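Local coordinates for putative antioxidant defense protein Mlr4105 (PDB 3C1L), which probably takes part in antioxidant defence as an all-helical AhpD-like protein with putative peroxiredoxin activity, at residues K21-F24 with A25-E28; K47-A50 with F51-I54; L65-L68 with D69-M72; Y84-L87 with T88-A92. One frame throughout, in Å; residues are numbered along the deposited sequence.

Each of the four contacts is a short run of about two turns, on four different helices met in series along an all-helical chain: contact 1 on helix 18-31, contact 2 on 45-60, contact 3 at the start of 67-80, including the residues that lead into it, and contact 4 at the start of 84-98. Contacts 1 and 2, with centres about 15 Å apart, pack together where Y23 meets T52 and F24 meets L48. Contacts 3 and 4 lie deeper, centres about 14 Å apart, and are probably hydrogen-bonded through E71 OE1 and H90 ND1, 2.6 Å apart. The first pair thus packs helix 18-31 against helix 45-60, whereas the second joins helices 67-80 and 84-98 through the histidine of the cysteine-histidine motif.

Contact 1 (K21-F24 with A25-E28); sequences KAYF and AKCE
Y23 and C27, one turn apart on helix 18-31, bring ring and sulfur together: CG of Y23 is trans to the backbone N (chi1 180°), which lets the outward-pointing ring lean toward the next turn, while SG of C27 lies beside its own N (chi1 -74°) and leans back to meet it. The sulfur approaches the ring obliquely, 4.4 Å from SG to the Y23 centroid, with CE2 of Y23 as the nearest ring atom. SG also rests 3.7 Å from Y23 O, close to the backbone turn that joins the two residues. K26 folds back as well, its chain bent at chi3 and chi4 until NZ donates to A22 O at 3.3 Å. That carbonyl oxygen already takes the regular helical bond from K26 N at 3.0 Å, and the ammonium arrives from the other face of the carbonyl plane, so one residue grips A22 O twice. The segment is an amphipathic stretch of alpha-helix with i to i+4 bonds: C27 N to Y23 O and E28 N to F24 O continue the backbone ladder, A22 and K26 belong to its exposed side, and Y23, F24 and C27 pack on L38 of helix 36-40. F24 reaches further, to L16, V34 and A42. K21 NZ forms its salt bridge with E18, one turn earlier in the helix.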
ATOM      1  N   LYS B  21      29.097 -33.578  -5.146  1.00 26.12           N
ATOM      2  CA  LYS B  21      28.499 -34.910  -5.155  1.00 27.97           C
ATOM      3  C   LYS B  21      28.529 -35.552  -3.744  1.00 28.18           C
ATOM      4  O   LYS B  21      27.507 -36.045  -3.248  1.00 27.68           O
ATOM      5  CB  LYS B  21      29.236 -35.794  -6.163  1.00 26.77           C
ATOM      6  CG  LYS B  21      29.154 -35.310  -7.619  1.00 24.39           C
ATOM      7  CD  LYS B  21      29.687 -36.397  -8.571  1.00 27.94           C
ATOM      8  CE  LYS B  21      30.271 -35.836  -9.874  1.00 26.55           C
ATOM      9  NZ  LYS B  21      31.146 -36.858 -10.587  1.00 26.05           N
ATOM     10  N   ALA B  22      29.704 -35.508  -3.111  1.00 27.99           N
ATOM     11  CA  ALA B  22      29.912 -35.990  -1.734  1.00 26.78           C
ATOM     12  C   ALA B  22      29.032 -35.277  -0.701  1.00 26.84           C
ATOM     13  O   ALA B  22      28.368 -35.924   0.141  1.00 26.46           O
ATOM     14  CB  ALA B  22      31.388 -35.847  -1.352  1.00 24.88           C
ATOM     15  N   TYR B  23      29.032 -33.947  -0.764  1.00 25.98           N
ATOM     16  CA  TYR B  23      28.269 -33.135   0.138  1.00 26.37           C
ATOM     17  C   TYR B  23      26.772 -33.440   0.068  1.00 28.04           C
ATOM     18  O   TYR B  23      26.079 -33.492   1.094  1.00 26.13           O
ATOM     19  CB  TYR B  23      28.465 -31.658  -0.207  1.00 28.12           C
ATOM     20  CG  TYR B  23      27.676 -30.761   0.708  1.00 29.61           C
ATOM     21  CD1 TYR B  23      28.024 -30.617   2.052  1.00 33.37           C
ATOM     22  CD2 TYR B  23      26.535 -30.096   0.247  1.00 31.98           C
ATOM     23  CE1 TYR B  23      27.272 -29.809   2.890  1.00 30.10           C
ATOM     24  CE2 TYR B  23      25.803 -29.307   1.070  1.00 31.55           C
ATOM     25  CZ  TYR B  23      26.176 -29.169   2.378  1.00 31.27           C
ATOM     26  OH  TYR B  23      25.425 -28.377   3.165  1.00 32.24           O
ATOM     27  N   PHE B  24      26.288 -33.561  -1.166  1.00 27.60           N
ATOM     28  CA  PHE B  24      24.912 -33.951  -1.469  1.00 26.11           C
ATOM     29  C   PHE B  24      24.651 -35.406  -1.058  1.00 26.05           C
ATOM     30  O   PHE B  24      23.569 -35.737  -0.614  1.00 26.39           O
ATOM     31  CB  PHE B  24      24.682 -33.819  -2.989  1.00 27.44           C
ATOM     32  CG  PHE B  24      24.479 -32.393  -3.488  1.00 25.61           C
ATOM     33  CD1 PHE B  24      24.555 -31.274  -2.621  1.00 27.88           C
ATOM     34  CD2 PHE B  24      24.208 -32.174  -4.841  1.00 25.76           C
ATOM     35  CE1 PHE B  24      24.345 -29.975  -3.107  1.00 25.90           C
ATOM     36  CE2 PHE B  24      24.009 -30.873  -5.333  1.00 25.45           C
ATOM     37  CZ  PHE B  24      24.084 -29.784  -4.482  1.00 24.31           C
ATOM     38  N   ALA B  25      25.634 -36.289  -1.238  1.00 27.92           N
ATOM     39  CA  ALA B  25      25.502 -37.663  -0.724  1.00 28.14           C
ATOM     40  C   ALA B  25      25.163 -37.644   0.777  1.00 29.75           C
ATOM     41  O   ALA B  25      24.290 -38.391   1.242  1.00 31.60           O
ATOM     42  CB  ALA B  25      26.754 -38.482  -1.005  1.00 26.93           C
ATOM     43  N   LYS B  26      25.801 -36.739   1.516  1.00 30.41           N
ATOM     44  CA  LYS B  26      25.539 -36.570   2.952  1.00 30.99           C
ATOM     45  C   LYS B  26      24.224 -35.891   3.340  1.00 33.56           C
ATOM     46  O   LYS B  26      23.603 -36.308   4.319  1.00 34.26           O
ATOM     47  CB  LYS B  26      26.733 -35.878   3.617  1.00 32.89           C
ATOM     48  CG  LYS B  26      27.964 -36.776   3.564  1.00 36.05           C
ATOM     49  CD  LYS B  26      29.113 -36.291   4.449  1.00 47.52           C
ATOM     50  CE  LYS B  26      30.226 -35.629   3.630  1.00 48.10           C
ATOM     51  NZ  LYS B  26      29.668 -34.540   2.804  1.00 36.57           N
ATOM     52  N   CYS B  27      23.806 -34.847   2.608  1.00 32.32           N
ATOM     53  CA  CYS B  27      22.448 -34.332   2.713  1.00 31.92           C
ATOM     54  C   CYS B  27      21.471 -35.468   2.568  1.00 32.16           C
ATOM     55  O   CYS B  27      20.610 -35.668   3.403  1.00 33.51           O
ATOM     56  CB  CYS B  27      22.146 -33.351   1.600  1.00 31.70           C
ATOM     57  SG  CYS B  27      22.925 -31.780   1.785  1.00 35.85           S
ATOM     58  N   GLU B  28      21.599 -36.207   1.478  1.00 32.13           N
ATOM     59  CA  GLU B  28      20.675 -37.286   1.203  1.00 33.48           C
ATOM     60  C   GLU B  28      20.755 -38.324   2.330  1.00 35.02           C
ATOM     61  O   GLU B  28      19.715 -38.776   2.805  1.00 36.85           O
ATOM     62  CB  GLU B  28      20.975 -37.894  -0.168  1.00 32.60           C
ATOM     63  CG  GLU B  28      20.294 -39.223  -0.459  1.00 39.78           C
ATOM     64  CD  GLU B  28      18.845 -39.092  -0.841  1.00 45.18           C
ATOM     65  OE1 GLU B  28      18.499 -38.107  -1.537  1.00 47.06           O
ATOM     66  OE2 GLU B  28      18.066 -40.007  -0.466  1.00 50.68           O
TER

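Contact 2 (K47-A50 with F51-I54); sequences KLRA and FTDI
R49 and D53 form an i to i+4 salt bridge along helix 45-60, with NH2 of R49 3.3 Å from OD1 of D53, on the syn lone pair of that oxygen. Two weak bonds accompany it, NE to OD1 and NH2 to OD2. The arginine is folded at chi2 and chi3 (-61° and -55°), which brings the edge of its guanidinium up to the carboxylate oxygens, yet the two planes stand 81° apart and the flat, paired geometry of a bidentate bridge is not reached. D53 OD2 also lies 3.1 Å from R49 O, two acceptors near each other that the arginine charge probably helps to offset. The backbone bonds are regular, F51 N to K47 O being the shortest at 2.7 Å. Elsewhere on the helix L48 CD1 meets T52 CG2 at 4.2 Å, and both residues pack on L38. F51 turns its ring to Y41, the planes nearly parallel. A50 and I54 pack against I54 and A50 of the second subunit, where K47 bridges to D57 of that subunit. The long, tilted bonds and exposed arginine suggest that R49 and D53 contribute only a modest electrostatic clasp, whereas the apolar sides of the turn meet the fold and the neighbouring subunit.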
ATOM      1  N   LYS B  47      29.568 -20.154  -5.079  1.00 31.52           N
ATOM      2  CA  LYS B  47      28.304 -19.665  -4.621  1.00 32.65           C
ATOM      3  C   LYS B  47      27.656 -20.633  -3.595  1.00 31.55           C
ATOM      4  O   LYS B  47      27.189 -20.212  -2.550  1.00 30.88           O
ATOM      5  CB  LYS B  47      27.371 -19.466  -5.824  1.00 32.73           C
ATOM      6  CG  LYS B  47      27.883 -18.498  -6.878  1.00 35.07           C
ATOM      7  CD  LYS B  47      26.733 -17.950  -7.738  1.00 43.54           C
ATOM      8  CE  LYS B  47      27.177 -17.026  -8.876  1.00 44.55           C
ATOM      9  NZ  LYS B  47      28.445 -16.307  -8.647  1.00 40.10           N
ATOM     10  N   LEU B  48      27.627 -21.919  -3.916  1.00 30.99           N
ATOM     11  CA  LEU B  48      27.056 -22.945  -3.042  1.00 29.89           C
ATOM     12  C   LEU B  48      27.690 -22.858  -1.661  1.00 29.55           C
ATOM     13  O   LEU B  48      26.991 -22.785  -0.664  1.00 32.43           O
ATOM     14  CB  LEU B  48      27.270 -24.339  -3.668  1.00 29.29           C
ATOM     15  CG  LEU B  48      26.726 -25.600  -3.002  1.00 28.58           C
ATOM     16  CD1 LEU B  48      25.208 -25.518  -2.842  1.00 27.94           C
ATOM     17  CD2 LEU B  48      27.120 -26.858  -3.818  1.00 26.14           C
ATOM     18  N   ARG B  49      29.012 -22.847  -1.598  1.00 28.73           N
ATOM     19  CA  ARG B  49      29.694 -22.675  -0.331  1.00 31.02           C
ATOM     20  C   ARG B  49      29.308 -21.380   0.380  1.00 31.59           C
ATOM     21  O   ARG B  49      29.212 -21.377   1.579  1.00 32.73           O
ATOM     22  CB  ARG B  49      31.213 -22.706  -0.482  1.00 31.79           C
ATOM     23  CG  ARG B  49      31.834 -24.085  -0.291  1.00 44.06           C
ATOM     24  CD  ARG B  49      31.580 -24.671   1.110  1.00 57.82           C
ATOM     25  NE  ARG B  49      32.017 -23.778   2.189  1.00 64.20           N
ATOM     26  CZ  ARG B  49      33.236 -23.782   2.734  1.00 70.35           C
ATOM     27  NH1 ARG B  49      34.178 -24.630   2.301  1.00 70.86           N
ATOM     28  NH2 ARG B  49      33.527 -22.921   3.712  1.00 68.82           N
ATOM     29  N   ALA B  50      29.160 -20.279  -0.358  1.00 30.91           N
ATOM     30  CA  ALA B  50      28.758 -19.014   0.234  1.00 32.36           C
ATOM     31  C   ALA B  50      27.378 -19.201   0.847  1.00 34.02           C
ATOM     32  O   ALA B  50      27.135 -18.839   2.016  1.00 35.32           O
ATOM     33  CB  ALA B  50      28.715 -17.892  -0.824  1.00 32.25           C
ATOM     34  N   PHE B  51      26.470 -19.780   0.052  1.00 33.38           N
ATOM     35  CA  PHE B  51      25.108 -19.985   0.514  1.00 30.96           C
ATOM     36  C   PHE B  51      25.108 -20.814   1.789  1.00 29.68           C
ATOM     37  O   PHE B  51      24.521 -20.398   2.751  1.00 29.76           O
ATOM     38  CB  PHE B  51      24.222 -20.647  -0.525  1.00 30.94           C
ATOM     39  CG  PHE B  51      22.868 -21.004   0.006  1.00 31.09           C
ATOM     40  CD1 PHE B  51      21.886 -20.033   0.141  1.00 32.24           C
ATOM     41  CD2 PHE B  51      22.586 -22.287   0.424  1.00 35.30           C
ATOM     42  CE1 PHE B  51      20.641 -20.339   0.671  1.00 28.07           C
ATOM     43  CE2 PHE B  51      21.331 -22.593   0.981  1.00 32.05           C
ATOM     44  CZ  PHE B  51      20.361 -21.605   1.078  1.00 31.41           C
ATOM     45  N   THR B  52      25.752 -21.977   1.792  1.00 29.42           N
ATOM     46  CA  THR B  52      25.607 -22.905   2.918  1.00 28.19           C
ATOM     47  C   THR B  52      26.247 -22.333   4.207  1.00 31.19           C
ATOM     48  O   THR B  52      25.690 -22.520   5.278  1.00 31.98           O
ATOM     49  CB  THR B  52      26.145 -24.363   2.630  1.00 27.65           C
ATOM     50  OG1 THR B  52      27.564 -24.366   2.619  1.00 32.81           O
ATOM     51  CG2 THR B  52      25.638 -24.938   1.293  1.00 27.32           C
ATOM     52  N   ASP B  53      27.377 -21.621   4.078  1.00 30.04           N
ATOM     53  CA  ASP B  53      28.021 -20.887   5.164  1.00 30.64           C
ATOM     54  C   ASP B  53      27.078 -19.916   5.855  1.00 31.27           C
ATOM     55  O   ASP B  53      26.959 -19.981   7.075  1.00 31.41           O
ATOM     56  CB  ASP B  53      29.228 -20.050   4.663  1.00 32.45           C
ATOM     57  CG  ASP B  53      30.461 -20.874   4.366  1.00 36.82           C
ATOM     58  OD1 ASP B  53      30.606 -22.030   4.848  1.00 41.41           O
ATOM     59  OD2 ASP B  53      31.322 -20.331   3.649  1.00 40.10           O
ATOM     60  N   ILE B  54      26.443 -19.007   5.081  1.00 30.50           N
ATOM     61  CA  ILE B  54      25.507 -18.019   5.627  1.00 29.82           C
ATOM     62  C   ILE B  54      24.292 -18.718   6.188  1.00 31.86           C
ATOM     63  O   ILE B  54      23.797 -18.313   7.212  1.00 30.46           O
ATOM     64  CB  ILE B  54      24.933 -16.991   4.602  1.00 30.06           C
ATOM     65  CG1 ILE B  54      26.020 -16.160   3.984  1.00 42.49           C
ATOM     66  CG2 ILE B  54      24.060 -15.946   5.302  1.00 35.05           C
ATOM     67  CD1 ILE B  54      26.391 -14.943   4.846  1.00 58.29           C
TER

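Contact 3 (L65-L68 with D69-M72); sequences LSKL and DREM
The chain is extended at S66 (psi 170°) and turns into helix 67-80 directly after it, bringing S66 round to face D69. S66 OG accepts from D69 N at 3.0 Å, and in return S66 N donates to D69 OD2 at 3.2 Å, reaching that oxygen from above the carboxylate plane. R70 adds a third grip. Its chain bends at chi3 (-90°), so that NE donates to S66 O at 3.1 Å with the oxygen close to the guanidinium plane; the donor itself stands above the carbonyl plane, and the backbone bond from R70 N to the same oxygen is weak. The aliphatic part of R70 runs across L65, CB of L65 meeting CG of R70 at 3.8 Å. Its NH1 is held by the carbonyl oxygens of L58 and G61, which ties this helix start to the end of helix 45-60 and the turn after it. Further along, L68 CD1 lies 4.3 Å from CG of M72, a selenomethionine that packs on M123 and L124 of helix 118-132. The reciprocal bonds of S66, at the N-cap, and D69, three residues on, are those of a capping box, which here satisfies backbone N-H groups at the N-terminus of a core helix.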
ATOM      1  N   LEU B  65      18.369 -16.979  20.149  1.00 28.32           N
ATOM      2  CA  LEU B  65      17.213 -17.542  19.482  1.00 28.80           C
ATOM      3  C   LEU B  65      17.403 -19.062  19.326  1.00 30.07           C
ATOM      4  O   LEU B  65      18.478 -19.516  18.974  1.00 29.74           O
ATOM      5  CB  LEU B  65      17.058 -16.901  18.091  1.00 30.98           C
ATOM      6  CG  LEU B  65      16.980 -15.370  18.063  1.00 26.73           C
ATOM      7  CD1 LEU B  65      16.608 -14.859  16.701  1.00 27.32           C
ATOM      8  CD2 LEU B  65      15.953 -14.886  19.043  1.00 27.81           C
ATOM      9  N   SER B  66      16.355 -19.839  19.598  1.00 28.04           N
ATOM     10  CA  SER B  66      16.394 -21.249  19.406  1.00 27.55           C
ATOM     11  C   SER B  66      16.322 -21.497  17.908  1.00 26.90           C
ATOM     12  O   SER B  66      16.063 -20.597  17.141  1.00 25.33           O
ATOM     13  CB  SER B  66      15.216 -21.906  20.110  1.00 29.68           C
ATOM     14  OG  SER B  66      14.015 -21.473  19.524  1.00 24.89           O
ATOM     15  N   LYS B  67      16.552 -22.723  17.480  1.00 25.62           N
ATOM     16  CA  LYS B  67      16.428 -22.982  16.056  1.00 28.60           C
ATOM     17  C   LYS B  67      14.971 -22.790  15.619  1.00 28.63           C
ATOM     18  O   LYS B  67      14.733 -22.379  14.513  1.00 28.29           O
ATOM     19  CB  LYS B  67      16.988 -24.363  15.655  1.00 23.91           C
ATOM     20  CG  LYS B  67      18.478 -24.525  15.966  1.00 28.98           C
ATOM     21  CD  LYS B  67      19.145 -25.767  15.311  1.00 41.11           C
ATOM     22  CE  LYS B  67      18.186 -26.943  15.098  1.00 45.87           C
ATOM     23  NZ  LYS B  67      18.867 -28.216  14.616  1.00 54.70           N
ATOM     24  N   LEU B  68      14.019 -23.091  16.507  1.00 27.60           N
ATOM     25  CA  LEU B  68      12.602 -22.996  16.174  1.00 27.02           C
ATOM     26  C   LEU B  68      12.162 -21.536  16.048  1.00 26.67           C
ATOM     27  O   LEU B  68      11.386 -21.225  15.159  1.00 26.96           O
ATOM     28  CB  LEU B  68      11.745 -23.776  17.197  1.00 28.19           C
ATOM     29  CG  LEU B  68      10.232 -23.502  17.214  1.00 29.65           C
ATOM     30  CD1 LEU B  68       9.560 -24.022  15.942  1.00 27.58           C
ATOM     31  CD2 LEU B  68       9.567 -24.125  18.427  1.00 21.85           C
ATOM     32  N   ASP B  69      12.669 -20.651  16.915  1.00 26.82           N
ATOM     33  CA  ASP B  69      12.404 -19.209  16.815  1.00 27.07           C
ATOM     34  C   ASP B  69      12.769 -18.648  15.451  1.00 26.93           C
ATOM     35  O   ASP B  69      12.014 -17.862  14.840  1.00 28.35           O
ATOM     36  CB  ASP B  69      13.236 -18.409  17.850  1.00 28.66           C
ATOM     37  CG  ASP B  69      12.714 -18.525  19.267  1.00 33.37           C
ATOM     38  OD1 ASP B  69      11.506 -18.827  19.528  1.00 38.42           O
ATOM     39  OD2 ASP B  69      13.557 -18.305  20.159  1.00 37.86           O
ATOM     40  N   ARG B  70      13.956 -19.018  14.996  1.00 28.68           N
ATOM     41  CA  ARG B  70      14.475 -18.600  13.688  1.00 28.78           C
ATOM     42  C   ARG B  70      13.684 -19.175  12.507  1.00 30.24           C
ATOM     43  O   ARG B  70      13.364 -18.436  11.601  1.00 28.76           O
ATOM     44  CB  ARG B  70      15.971 -18.888  13.579  1.00 28.43           C
ATOM     45  CG  ARG B  70      16.798 -18.051  14.527  1.00 24.21           C
ATOM     46  CD  ARG B  70      18.228 -18.481  14.533  1.00 29.06           C
ATOM     47  NE  ARG B  70      18.510 -19.515  15.527  1.00 24.70           N
ATOM     48  CZ  ARG B  70      19.674 -20.111  15.697  1.00 29.81           C
ATOM     49  NH1 ARG B  70      20.685 -19.889  14.874  1.00 28.73           N
ATOM     50  NH2 ARG B  70      19.810 -20.986  16.688  1.00 28.17           N
ATOM     51  N   GLU B  71      13.318 -20.469  12.550  1.00 31.47           N
ATOM     52  CA  GLU B  71      12.357 -21.020  11.579  1.00 29.50           C
ATOM     53  C   GLU B  71      10.992 -20.311  11.650  1.00 29.52           C
ATOM     54  O   GLU B  71      10.298 -20.210  10.627  1.00 30.93           O
ATOM     55  CB  GLU B  71      12.148 -22.518  11.770  1.00 27.04           C
ATOM     56  CG  GLU B  71      13.380 -23.354  11.519  1.00 32.26           C
ATOM     57  CD  GLU B  71      13.730 -23.532  10.030  1.00 35.58           C
ATOM     58  OE1 GLU B  71      13.014 -22.988   9.157  1.00 40.13           O
ATOM     59  OE2 GLU B  71      14.729 -24.215   9.735  1.00 38.89           O
HETATM   60  N   MSE B  72      10.582 -19.828  12.823  1.00 29.31           N
HETATM   61  CA  MSE B  72       9.320 -19.043  12.939  1.00 29.39           C
HETATM   62  C   MSE B  72       9.443 -17.700  12.291  1.00 29.82           C
HETATM   63  O   MSE B  72       8.507 -17.225  11.631  1.00 27.56           O
HETATM   64  CB  MSE B  72       8.866 -18.835  14.400  1.00 31.16           C
HETATM   65  CG  MSE B  72       8.157 -20.044  14.999  1.00 32.56           C
HETATM   66 SE   MSE B  72       7.626 -19.845  16.904  0.75 41.36          SE
HETATM   67  CE  MSE B  72       7.105 -18.058  16.988  1.00 25.38           C
TER

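Contact 4 (Y84-L87 with T88-A92); sequences YYCL and TAHGA
Y84 and T88 form the tight side of this turn, where Y84 O is held twice by one residue: T88 OG1 donates to it at 2.8 Å and T88 N at 3.2 Å. The threonine hydroxyl lies beside its own N (chi1 -64°), pointing back along the helix, and it also touches the tyrosine ring obliquely, 3.4 Å from OG1 to CE1 of Y84. M109 of the third subunit packs on T88 and L87. The rest of the turn is looser, though no less buried. C86 and H90 belong to a CxxCxxxH sequence like that of the AhpD-like family, in which C86 is the second cysteine; such a motif is consistent with a peroxiredoxin-like activity. Here the two do not stack: C86 SG is 5.4 Å from the centroid of the H90 ring, out at its edge, and the nearest side-chain approach is CB of C86 to CD2 of H90, 4.1 Å. The imidazole is held from outside the turn, by E71 on ND1 and by the edge-to-face ring of F165, while NE2 makes a weak bond to a bound di(hydroxyethyl)ether. Y85 CE1 only grazes A89 CB at 4.2 Å, and the hydroxyl of Y85 bonds to V37 N.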
ATOM      1  N   TYR B  84       6.237 -19.503  -1.929  1.00 25.82           N
ATOM      2  CA  TYR B  84       5.965 -20.934  -1.984  1.00 27.92           C
ATOM      3  C   TYR B  84       7.143 -21.844  -1.559  1.00 28.07           C
ATOM      4  O   TYR B  84       6.953 -22.850  -0.852  1.00 29.99           O
ATOM      5  CB  TYR B  84       5.547 -21.289  -3.394  1.00 29.34           C
ATOM      6  CG  TYR B  84       5.278 -22.743  -3.584  1.00 30.13           C
ATOM      7  CD1 TYR B  84       4.414 -23.422  -2.734  1.00 29.05           C
ATOM      8  CD2 TYR B  84       5.889 -23.454  -4.621  1.00 29.52           C
ATOM      9  CE1 TYR B  84       4.169 -24.769  -2.893  1.00 27.39           C
ATOM     10  CE2 TYR B  84       5.635 -24.787  -4.786  1.00 25.64           C
ATOM     11  CZ  TYR B  84       4.769 -25.429  -3.932  1.00 27.68           C
ATOM     12  OH  TYR B  84       4.544 -26.754  -4.113  1.00 29.17           O
ATOM     13  N   TYR B  85       8.349 -21.492  -1.973  1.00 27.28           N
ATOM     14  CA  TYR B  85       9.516 -22.291  -1.674  1.00 27.05           C
ATOM     15  C   TYR B  85       9.688 -22.355  -0.166  1.00 27.28           C
ATOM     16  O   TYR B  85       9.794 -23.448   0.454  1.00 27.65           O
ATOM     17  CB  TYR B  85      10.819 -21.757  -2.351  1.00 27.96           C
ATOM     18  CG  TYR B  85      11.943 -22.765  -2.139  1.00 25.35           C
ATOM     19  CD1 TYR B  85      12.683 -22.790  -0.956  1.00 29.89           C
ATOM     20  CD2 TYR B  85      12.189 -23.746  -3.067  1.00 26.11           C
ATOM     21  CE1 TYR B  85      13.660 -23.784  -0.742  1.00 29.31           C
ATOM     22  CE2 TYR B  85      13.169 -24.727  -2.858  1.00 27.68           C
ATOM     23  CZ  TYR B  85      13.889 -24.745  -1.700  1.00 25.22           C
ATOM     24  OH  TYR B  85      14.843 -25.764  -1.535  1.00 27.77           O
ATOM     25  N   CYS B  86       9.664 -21.177   0.424  1.00 26.97           N
ATOM     26  CA  CYS B  86      10.065 -21.025   1.786  1.00 28.75           C
ATOM     27  C   CYS B  86       8.993 -21.414   2.729  1.00 29.37           C
ATOM     28  O   CYS B  86       9.301 -21.986   3.777  1.00 29.28           O
ATOM     29  CB  CYS B  86      10.510 -19.610   2.056  1.00 29.79           C
ATOM     30  SG  CYS B  86      12.095 -19.210   1.243  1.00 38.95           S
ATOM     31  N   LEU B  87       7.736 -21.172   2.352  1.00 28.30           N
ATOM     32  CA  LEU B  87       6.641 -21.617   3.187  1.00 27.95           C
ATOM     33  C   LEU B  87       6.568 -23.151   3.282  1.00 27.45           C
ATOM     34  O   LEU B  87       6.302 -23.710   4.357  1.00 24.45           O
ATOM     35  CB  LEU B  87       5.317 -21.011   2.718  1.00 28.56           C
ATOM     36  CG  LEU B  87       5.168 -19.515   2.984  1.00 25.12           C
ATOM     37  CD1 LEU B  87       3.943 -18.915   2.284  1.00 26.23           C
ATOM     38  CD2 LEU B  87       5.111 -19.246   4.507  1.00 24.17           C
ATOM     39  N   THR B  88       6.821 -23.810   2.155  1.00 26.48           N
ATOM     40  CA  THR B  88       6.907 -25.247   2.099  1.00 25.43           C
ATOM     41  C   THR B  88       8.035 -25.842   2.967  1.00 27.37           C
ATOM     42  O   THR B  88       7.786 -26.764   3.757  1.00 27.61           O
ATOM     43  CB  THR B  88       7.043 -25.697   0.638  1.00 24.90           C
ATOM     44  OG1 THR B  88       5.856 -25.338  -0.042  1.00 25.33           O
ATOM     45  CG2 THR B  88       7.276 -27.223   0.497  1.00 25.17           C
ATOM     46  N   ALA B  89       9.250 -25.322   2.797  1.00 27.47           N
ATOM     47  CA  ALA B  89      10.467 -25.858   3.383  1.00 26.12           C
ATOM     48  C   ALA B  89      10.613 -25.557   4.864  1.00 26.73           C
ATOM     49  O   ALA B  89      10.986 -26.422   5.644  1.00 28.06           O
ATOM     50  CB  ALA B  89      11.689 -25.318   2.608  1.00 25.91           C
ATOM     51  N   HIS B  90      10.296 -24.317   5.242  1.00 28.55           N
ATOM     52  CA  HIS B  90      10.430 -23.852   6.613  1.00 29.19           C
ATOM     53  C   HIS B  90       9.145 -24.085   7.414  1.00 27.37           C
ATOM     54  O   HIS B  90       9.198 -24.257   8.622  1.00 30.69           O
ATOM     55  CB  HIS B  90      10.937 -22.413   6.621  1.00 27.79           C
ATOM     56  CG  HIS B  90      12.284 -22.276   5.965  1.00 32.42           C
ATOM     57  ND1 HIS B  90      13.452 -22.690   6.564  1.00 31.64           N
ATOM     58  CD2 HIS B  90      12.627 -21.872   4.723  1.00 34.07           C
ATOM     59  CE1 HIS B  90      14.459 -22.502   5.738  1.00 33.06           C
ATOM     60  NE2 HIS B  90      13.985 -22.005   4.612  1.00 36.70           N
ATOM     61  N   GLY B  91       8.001 -24.144   6.734  1.00 28.91           N
ATOM     62  CA  GLY B  91       6.794 -24.735   7.299  1.00 26.34           C
ATOM     63  C   GLY B  91       7.039 -26.137   7.841  1.00 24.89           C
ATOM     64  O   GLY B  91       6.698 -26.421   8.990  1.00 24.14           O
ATOM     65  N   ALA B  92       7.652 -26.977   7.013  1.00 25.91           N
ATOM     66  CA  ALA B  92       8.044 -28.370   7.382  1.00 26.49           C
ATOM     67  C   ALA B  92       9.030 -28.398   8.540  1.00 24.21           C
ATOM     68  O   ALA B  92       8.916 -29.232   9.387  1.00 24.45           O
ATOM     69  CB  ALA B  92       8.611 -29.103   6.178  1.00 22.79           C
TER